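Side-chain contacts in Maltose/maltodextrin transport permease homologue (Bdellovibrio bacteriovorus HD100, PDB 6FFL), which binds maltotriose in its crystallised solute-binding domain, the MalE-like part of a MalF fusion that probably serves maltose and maltodextrin uptake across the membrane: residues Ala221-Glu225 with Asn226-Met230; Ala282-Glu285 with Ala286-Leu290; Arg355-Tyr358 with Gln359-Leu362. All coordinates share one frame; numbering follows the deposited sequence.

How the contacts relate
All three contacts are local, each between residues a few positions apart in one run of chain. Contact 1 ends helix 216-224 and leads into strand 228-234, whereas contacts 2 and 3 are turns of helices 281-294 and 346-362. Contact 2 lies across the chain's centre from both others, about 43 Å from each between centres. Each mixes buried and exposed residues. In contact 1 a Schellman motif joins a buried ring and alanine to a weak surface salt bridge; contacts 2 and 3 both lay an aliphatic carbon over a tyrosine face, but Y358 is buried and Y284 partly exposed. Contact 3 alone carries a residue of the sugar pocket, R355.

Contact 1. Residues Ala221-Glu225 with Asn226-Met230; sequences ALFKE and NKAAM
L222 and K227 meet almost at right angles where helix 216-224 ends: the CD2 methyl of L222 presses against CB of K227 at 3.7 Å, and the lysine chain runs on past it. With its last torsion bent (chi4 91°), K227 brings NZ back to OE1 of E225, a weak salt bridge of 3.4 Å on the surface. On the buried side F223 lies with its CG anti to the backbone N (chi1 -165°), which carries the ring along the departing chain. CD1 comes within 3.4 Å of the carbonyl oxygen of A228, approached obliquely, while the O of A229 sits at the ring edge, in its plane. CB of A228 rests against CB of L222 at 4.1 Å.

The backbone under these side chains is a Schellman motif. N226, with positive phi, is its C-prime residue; K227 N donates to L222 O at 2.8 Å, and N226 N makes a weak bond to F223 O. A water donates to both F223 O and A228 O, tying the last turn to the start of the strand.

Around the corner, N226 OD1 takes a hydrogen bond from N121 ND2 of strand 116-121, F223 meets Y241 edge to face, and L222 and A228 pack on V158 of strand 157-158, the neighbour of strand 228-234.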
loop_
_atom_site.group_PDB
_atom_site.type_symbol
_atom_site.label_atom_id
_atom_site.label_comp_id
_atom_site.label_asym_id
_atom_site.label_seq_id
_atom_site.Cartn_x
_atom_site.Cartn_y
_atom_site.Cartn_z
ATOM N N ALA A 221 16.807 -0.740 -0.137
ATOM C CA ALA A 221 18.224 -0.445 0.058
ATOM C C ALA A 221 18.925 -0.156 -1.264
ATOM O O ALA A 221 19.713 0.793 -1.360
ATOM C CB ALA A 221 18.912 -1.606 0.774
ATOM N N LEU A 222 18.673 -0.973 -2.287
ATOM C CA LEU A 222 19.363 -0.774 -3.559
ATOM C C LEU A 222 19.069 0.606 -4.137
ATOM O O LEU A 222 19.965 1.262 -4.684
ATOM C CB LEU A 222 18.980 -1.870 -4.554
ATOM C CG LEU A 222 19.556 -3.269 -4.263
ATOM C CD1 LEU A 222 18.897 -4.322 -5.133
ATOM C CD2 LEU A 222 21.075 -3.308 -4.436
ATOM N N PHE A 223 17.817 1.065 -4.023
ATOM C CA PHE A 223 17.470 2.393 -4.525
ATOM C C PHE A 223 18.138 3.491 -3.698
ATOM O O PHE A 223 18.658 4.464 -4.255
ATOM C CB PHE A 223 15.944 2.567 -4.537
ATOM C CG PHE A 223 15.471 3.746 -5.352
ATOM C CD1 PHE A 223 15.656 3.776 -6.731
ATOM C CD2 PHE A 223 14.835 4.824 -4.738
ATOM C CE1 PHE A 223 15.214 4.869 -7.499
ATOM C CE2 PHE A 223 14.389 5.924 -5.494
ATOM C CZ PHE A 223 14.581 5.947 -6.874
ATOM N N LYS A 224 18.145 3.346 -2.369
ATOM C CA LYS A 224 18.784 4.349 -1.524
ATOM C C LYS A 224 20.289 4.407 -1.756
ATOM O O LYS A 224 20.899 5.467 -1.585
ATOM C CB LYS A 224 18.503 4.055 -0.050
ATOM C CG LYS A 224 17.076 4.357 0.370
ATOM C CD LYS A 224 16.666 3.558 1.588
ATOM C CE LYS A 224 17.404 4.016 2.834
ATOM N NZ LYS A 224 16.964 3.235 4.027
ATOM N N GLU A 225 20.900 3.286 -2.137
ATOM C CA GLU A 225 22.346 3.182 -2.261
ATOM C C GLU A 225 22.839 3.431 -3.680
ATOM O O GLU A 225 23.978 3.073 -3.997
ATOM C CB GLU A 225 22.808 1.808 -1.769
ATOM C CG GLU A 225 22.561 1.607 -0.275
ATOM C CD GLU A 225 22.604 0.156 0.145
ATOM O OE1 GLU A 225 22.998 -0.696 -0.680
ATOM O OE2 GLU A 225 22.237 -0.130 1.304
ATOM N N ASN A 226 22.007 4.022 -4.539
ATOM C CA ASN A 226 22.378 4.318 -5.925
ATOM C C ASN A 226 22.733 3.055 -6.700
ATOM O O ASN A 226 23.574 3.088 -7.603
ATOM C CB ASN A 226 23.536 5.320 -5.994
ATOM C CG ASN A 226 23.212 6.617 -5.299
ATOM O OD1 ASN A 226 22.142 7.189 -5.507
ATOM N ND2 ASN A 226 24.140 7.102 -4.476
ATOM N N LYS A 227 22.114 1.929 -6.350
ATOM C CA LYS A 227 22.366 0.667 -7.036
ATOM C C LYS A 227 21.166 0.193 -7.845
ATOM O O LYS A 227 21.174 -0.937 -8.344
ATOM C CB LYS A 227 22.789 -0.407 -6.032
ATOM C CG LYS A 227 24.090 -0.087 -5.306
ATOM C CD LYS A 227 24.549 -1.251 -4.431
ATOM C CE LYS A 227 25.933 -0.995 -3.848
ATOM N NZ LYS A 227 25.867 -0.329 -2.516
ATOM N N ALA A 228 20.136 1.029 -7.989
ATOM C CA ALA A 228 18.967 0.716 -8.809
ATOM C C ALA A 228 18.508 1.995 -9.486
ATOM O O ALA A 228 18.162 2.961 -8.800
ATOM C CB ALA A 228 17.824 0.120 -7.968
ATOM N N ALA A 229 18.496 2.008 -10.823
ATOM C CA ALA A 229 18.072 3.218 -11.533
ATOM C C ALA A 229 16.585 3.477 -11.340
ATOM O O ALA A 229 16.161 4.633 -11.203
ATOM C CB ALA A 229 18.388 3.106 -13.025
ATOM N N MET A 230 15.781 2.416 -11.316
ATOM C CA MET A 230 14.336 2.523 -11.238
ATOM C C MET A 230 13.809 1.616 -10.139
ATOM O O MET A 230 14.411 0.595 -9.809
ATOM C CB MET A 230 13.675 2.158 -12.576
ATOM C CG MET A 230 13.928 3.198 -13.636
ATOM S SD MET A 230 13.297 2.792 -15.259
ATOM C CE MET A 230 14.470 1.549 -15.819
HETATM O O HOH W 1 19.345 4.286 -6.893
#

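Contact 2. Residues Ala282-Glu285 with Ala286-Leu290; sequences AHYE and AAVKL
Y284 and V288 form an i to i+4 pair on helix 281-294, joined by a CH-pi contact between the CG2 methyl of the valine and one face of the tyrosine ring. This is the tight part of the turn. CG2 stands 3.7 Å above the ring plane, displaced toward the rim, and only 20° off the ring normal from the centroid. Its closest ring atom is CZ of Y284, at 3.8 Å, so the methyl covers the phenol end and not the CB end. Both torsions contribute: a chi1 of 172° puts the ring trans to the tyrosine's own nitrogen, leaning it along the helix, and the valine turns CG2 beside its own N, back toward the preceding turn. There the same methyl also meets the backbone, 3.4 Å from the O of Y284. Outside the turn, V84 of helix 82-85 touches both side chains.

A286 is on the buried side: its CB lies 3.3 Å from the O of A282, and it packs on I5 of strand 4-9. H283 also reaches I5, and its ND1 is hydrogen-bonded to OG of S280, just ahead of the turn.

The contrast comes at the exposed E285 and K289. They have the same i to i+4 spacing and opposite charges, yet OE1 of E285 and NZ of K289 lie 6.7 Å apart in the conformer described, one of two modelled for the glutamate. Charge attraction across that gap would probably be weak. What does link the two residues is main chain: K289 N donates to E285 O at 3.1 Å, and the lysine's CG lies 3.4 Å from that same carbonyl oxygen.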
loop_
_atom_site.group_PDB
_atom_site.type_symbol
_atom_site.label_atom_id
_atom_site.label_comp_id
_atom_site.label_asym_id
_atom_site.label_seq_id
_atom_site.Cartn_x
_atom_site.Cartn_y
_atom_site.Cartn_z
ATOM N N ALA A 282 -13.473 4.813 30.212
ATOM C CA ALA A 282 -12.384 5.781 30.106
ATOM C C ALA A 282 -11.435 5.428 28.965
ATOM O O ALA A 282 -10.908 6.323 28.292
ATOM C CB ALA A 282 -11.624 5.872 31.430
ATOM N N HIS A 283 -11.197 4.133 28.733
ATOM C CA HIS A 283 -10.364 3.738 27.600
ATOM C C HIS A 283 -11.033 4.103 26.280
ATOM O O HIS A 283 -10.375 4.600 25.354
ATOM C CB HIS A 283 -10.068 2.237 27.651
ATOM C CG HIS A 283 -9.090 1.847 28.715
ATOM N ND1 HIS A 283 -9.445 1.711 30.041
ATOM C CD2 HIS A 283 -7.769 1.556 28.649
ATOM C CE1 HIS A 283 -8.384 1.361 30.747
ATOM N NE2 HIS A 283 -7.354 1.257 29.925
ATOM N N TYR A 284 -12.347 3.880 26.187
ATOM C CA TYR A 284 -13.092 4.193 24.973
ATOM C C TYR A 284 -13.072 5.690 24.676
ATOM O O TYR A 284 -12.795 6.106 23.547
ATOM C CB TYR A 284 -14.534 3.699 25.105
ATOM C CG TYR A 284 -15.420 4.148 23.971
ATOM C CD1 TYR A 284 -15.334 3.543 22.719
ATOM C CD2 TYR A 284 -16.327 5.190 24.136
ATOM C CE1 TYR A 284 -16.136 3.947 21.669
ATOM C CE2 TYR A 284 -17.137 5.608 23.080
ATOM C CZ TYR A 284 -17.035 4.981 21.854
ATOM O OH TYR A 284 -17.825 5.376 20.798
ATOM N N GLU A 285 -13.385 6.513 25.683
ATOM C CA GLU A 285 -13.385 7.959 25.485
ATOM C C GLU A 285 -12.001 8.460 25.087
ATOM O O GLU A 285 -11.875 9.349 24.238
ATOM C CB GLU A 285 -13.866 8.663 26.757
ATOM C CG GLU A 285 -15.263 8.251 27.209
ATOM C CD GLU A 285 -15.707 8.964 28.474
ATOM O OE1 GLU A 285 -16.268 10.070 28.364
ATOM O OE2 GLU A 285 -15.493 8.418 29.577
ATOM N N ALA A 286 -10.951 7.897 25.689
ATOM C CA ALA A 286 -9.594 8.297 25.329
ATOM C C ALA A 286 -9.259 7.877 23.905
ATOM O O ALA A 286 -8.603 8.625 23.170
ATOM C CB ALA A 286 -8.587 7.705 26.314
ATOM N N ALA A 287 -9.710 6.688 23.493
ATOM C CA ALA A 287 -9.439 6.225 22.135
ATOM C C ALA A 287 -10.131 7.109 21.106
ATOM O O ALA A 287 -9.572 7.395 20.039
ATOM C CB ALA A 287 -9.884 4.766 21.984
ATOM N N VAL A 288 -11.352 7.550 21.407
ATOM C CA VAL A 288 -12.070 8.412 20.476
ATOM C C VAL A 288 -11.381 9.766 20.367
ATOM O O VAL A 288 -11.236 10.312 19.267
ATOM C CB VAL A 288 -13.546 8.529 20.902
ATOM C CG1 VAL A 288 -14.254 9.639 20.150
ATOM C CG2 VAL A 288 -14.250 7.198 20.653
ATOM N N LYS A 289 -10.915 10.312 21.496
ATOM C CA LYS A 289 -10.153 11.558 21.463
ATOM C C LYS A 289 -8.908 11.415 20.599
ATOM O O LYS A 289 -8.606 12.286 19.777
ATOM C CB LYS A 289 -9.761 11.986 22.876
ATOM C CG LYS A 289 -10.893 12.561 23.693
ATOM C CD LYS A 289 -10.405 12.949 25.075
ATOM C CE LYS A 289 -11.097 14.201 25.577
ATOM N NZ LYS A 289 -11.163 14.200 27.058
ATOM N N LEU A 290 -8.179 10.309 20.762
ATOM C CA LEU A 290 -6.964 10.106 19.984
ATOM C C LEU A 290 -7.278 9.946 18.503
ATOM O O LEU A 290 -6.558 10.481 17.650
ATOM C CB LEU A 290 -6.206 8.891 20.513
ATOM C CG LEU A 290 -4.851 8.638 19.849
ATOM C CD1 LEU A 290 -3.940 9.841 20.072
ATOM C CD2 LEU A 290 -4.220 7.374 20.405
#

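Contact 3. Residues Arg355-Tyr358 with Gln359-Leu362; sequences RIQY and QKVL
Chi1 of Y358, -156°, sets CG beside the carbonyl carbon and tips the ring along the helix toward V361 and L362, and L362 turns CG beside its own N (chi1 -66°), back over the ring. CG of L362 stands over one face, 3.8 Å from the centroid, with its methyls spread across it: CD1 reaches CE2 of Y358 and CD2 reaches CZ, each at 3.6 Å. V361 comes obliquely, its CB 3.6 Å from CD1 of Y358. L362 N donates to Y358 O at 2.8 Å. Beyond the turn the phenol OH is hydrogen-bonded to F197 O, and the ring stacks with F197 of helix 191-205.

On the exposed side a water donates to I356 O and Q359 OE1. The extended K360 chain runs alongside both I356 and the buried Q357, which packs on helix 368-384.

R355 points elsewhere: in the conformer described, one of two modelled, it touches a bound glucose unit, while E43, E163 and D352 form salt bridges with its guanidinium and probably hold it in place. Helix 346-362 thus carries an i to i+4 aromatic-aliphatic pair at its C-terminal turn, one turn beyond a residue of the maltotriose pocket of this solute-binding domain.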
loop_
_atom_site.group_PDB
_atom_site.type_symbol
_atom_site.label_atom_id
_atom_site.label_comp_id
_atom_site.label_asym_id
_atom_site.label_seq_id
_atom_site.Cartn_x
_atom_site.Cartn_y
_atom_site.Cartn_z
ATOM N N ARG A 355 -0.515 -14.913 -3.601
ATOM C CA ARG A 355 0.840 -15.000 -3.065
ATOM C C ARG A 355 1.350 -16.433 -3.095
ATOM O O ARG A 355 2.500 -16.680 -3.479
ATOM C CB ARG A 355 0.899 -14.445 -1.645
ATOM C CG ARG A 355 2.329 -14.257 -1.134
ATOM C CD ARG A 355 2.351 -13.881 0.350
ATOM N NE ARG A 355 1.730 -12.580 0.591
ATOM C CZ ARG A 355 0.534 -12.407 1.144
ATOM N NH1 ARG A 355 -0.185 -13.453 1.529
ATOM N NH2 ARG A 355 0.061 -11.181 1.315
ATOM N N ILE A 356 0.507 -17.387 -2.695
ATOM C CA ILE A 356 0.906 -18.789 -2.695
ATOM C C ILE A 356 1.279 -19.238 -4.102
ATOM O O ILE A 356 2.341 -19.837 -4.320
ATOM C CB ILE A 356 -0.223 -19.655 -2.110
ATOM C CG1 ILE A 356 -0.358 -19.412 -0.609
ATOM C CG2 ILE A 356 0.012 -21.152 -2.411
ATOM C CD1 ILE A 356 -1.708 -19.849 -0.064
ATOM N N GLN A 357 0.424 -18.931 -5.084
ATOM C CA GLN A 357 0.653 -19.456 -6.427
ATOM C C GLN A 357 1.860 -18.801 -7.088
ATOM O O GLN A 357 2.666 -19.494 -7.725
ATOM C CB GLN A 357 -0.599 -19.287 -7.292
ATOM C CG GLN A 357 -1.825 -20.020 -6.769
ATOM C CD GLN A 357 -1.529 -21.430 -6.286
ATOM O OE1 GLN A 357 -0.823 -22.202 -6.939
ATOM N NE2 GLN A 357 -2.082 -21.777 -5.134
ATOM N N TYR A 358 2.022 -17.474 -6.954
ATOM C CA TYR A 358 3.157 -16.857 -7.643
ATOM C C TYR A 358 4.477 -17.221 -6.980
ATOM O O TYR A 358 5.510 -17.272 -7.654
ATOM C CB TYR A 358 3.029 -15.328 -7.745
ATOM C CG TYR A 358 3.862 -14.773 -8.917
ATOM C CD1 TYR A 358 3.947 -15.481 -10.120
ATOM C CD2 TYR A 358 4.589 -13.598 -8.804
ATOM C CE1 TYR A 358 4.694 -15.005 -11.202
ATOM C CE2 TYR A 358 5.341 -13.113 -9.871
ATOM C CZ TYR A 358 5.390 -13.822 -11.069
ATOM O OH TYR A 358 6.135 -13.364 -12.146
ATOM N N GLN A 359 4.471 -17.500 -5.677
ATOM C CA GLN A 359 5.695 -17.991 -5.053
ATOM C C GLN A 359 6.147 -19.283 -5.712
ATOM O O GLN A 359 7.344 -19.489 -5.941
ATOM C CB GLN A 359 5.488 -18.196 -3.549
ATOM C CG GLN A 359 6.777 -18.415 -2.757
ATOM C CD GLN A 359 7.267 -19.858 -2.791
ATOM O OE1 GLN A 359 6.493 -20.788 -3.023
ATOM N NE2 GLN A 359 8.566 -20.049 -2.565
ATOM N N LYS A 360 5.194 -20.155 -6.049
ATOM C CA LYS A 360 5.545 -21.419 -6.685
ATOM C C LYS A 360 6.032 -21.205 -8.109
ATOM O O LYS A 360 6.917 -21.926 -8.580
ATOM C CB LYS A 360 4.339 -22.354 -6.678
ATOM C CG LYS A 360 3.906 -22.813 -5.299
ATOM C CD LYS A 360 2.607 -23.610 -5.419
ATOM C CE LYS A 360 2.160 -24.184 -4.090
ATOM N NZ LYS A 360 0.905 -24.971 -4.245
ATOM N N VAL A 361 5.437 -20.245 -8.822
ATOM C CA VAL A 361 5.920 -19.904 -10.158
ATOM C C VAL A 361 7.354 -19.400 -10.086
ATOM O O VAL A 361 8.238 -19.862 -10.821
ATOM C CB VAL A 361 5.011 -18.847 -10.804
ATOM C CG1 VAL A 361 5.579 -18.437 -12.164
ATOM C CG2 VAL A 361 3.611 -19.363 -10.941
ATOM N N LEU A 362 7.592 -18.407 -9.227
ATOM C CA LEU A 362 8.931 -17.833 -9.135
ATOM C C LEU A 362 9.947 -18.848 -8.638
ATOM O O LEU A 362 11.125 -18.771 -9.004
ATOM C CB LEU A 362 8.915 -16.609 -8.225
ATOM C CG LEU A 362 8.104 -15.443 -8.794
ATOM C CD1 LEU A 362 8.092 -14.293 -7.819
ATOM C CD2 LEU A 362 8.649 -14.983 -10.143
HETATM O O HOH W 2 3.723 -21.053 -2.094
#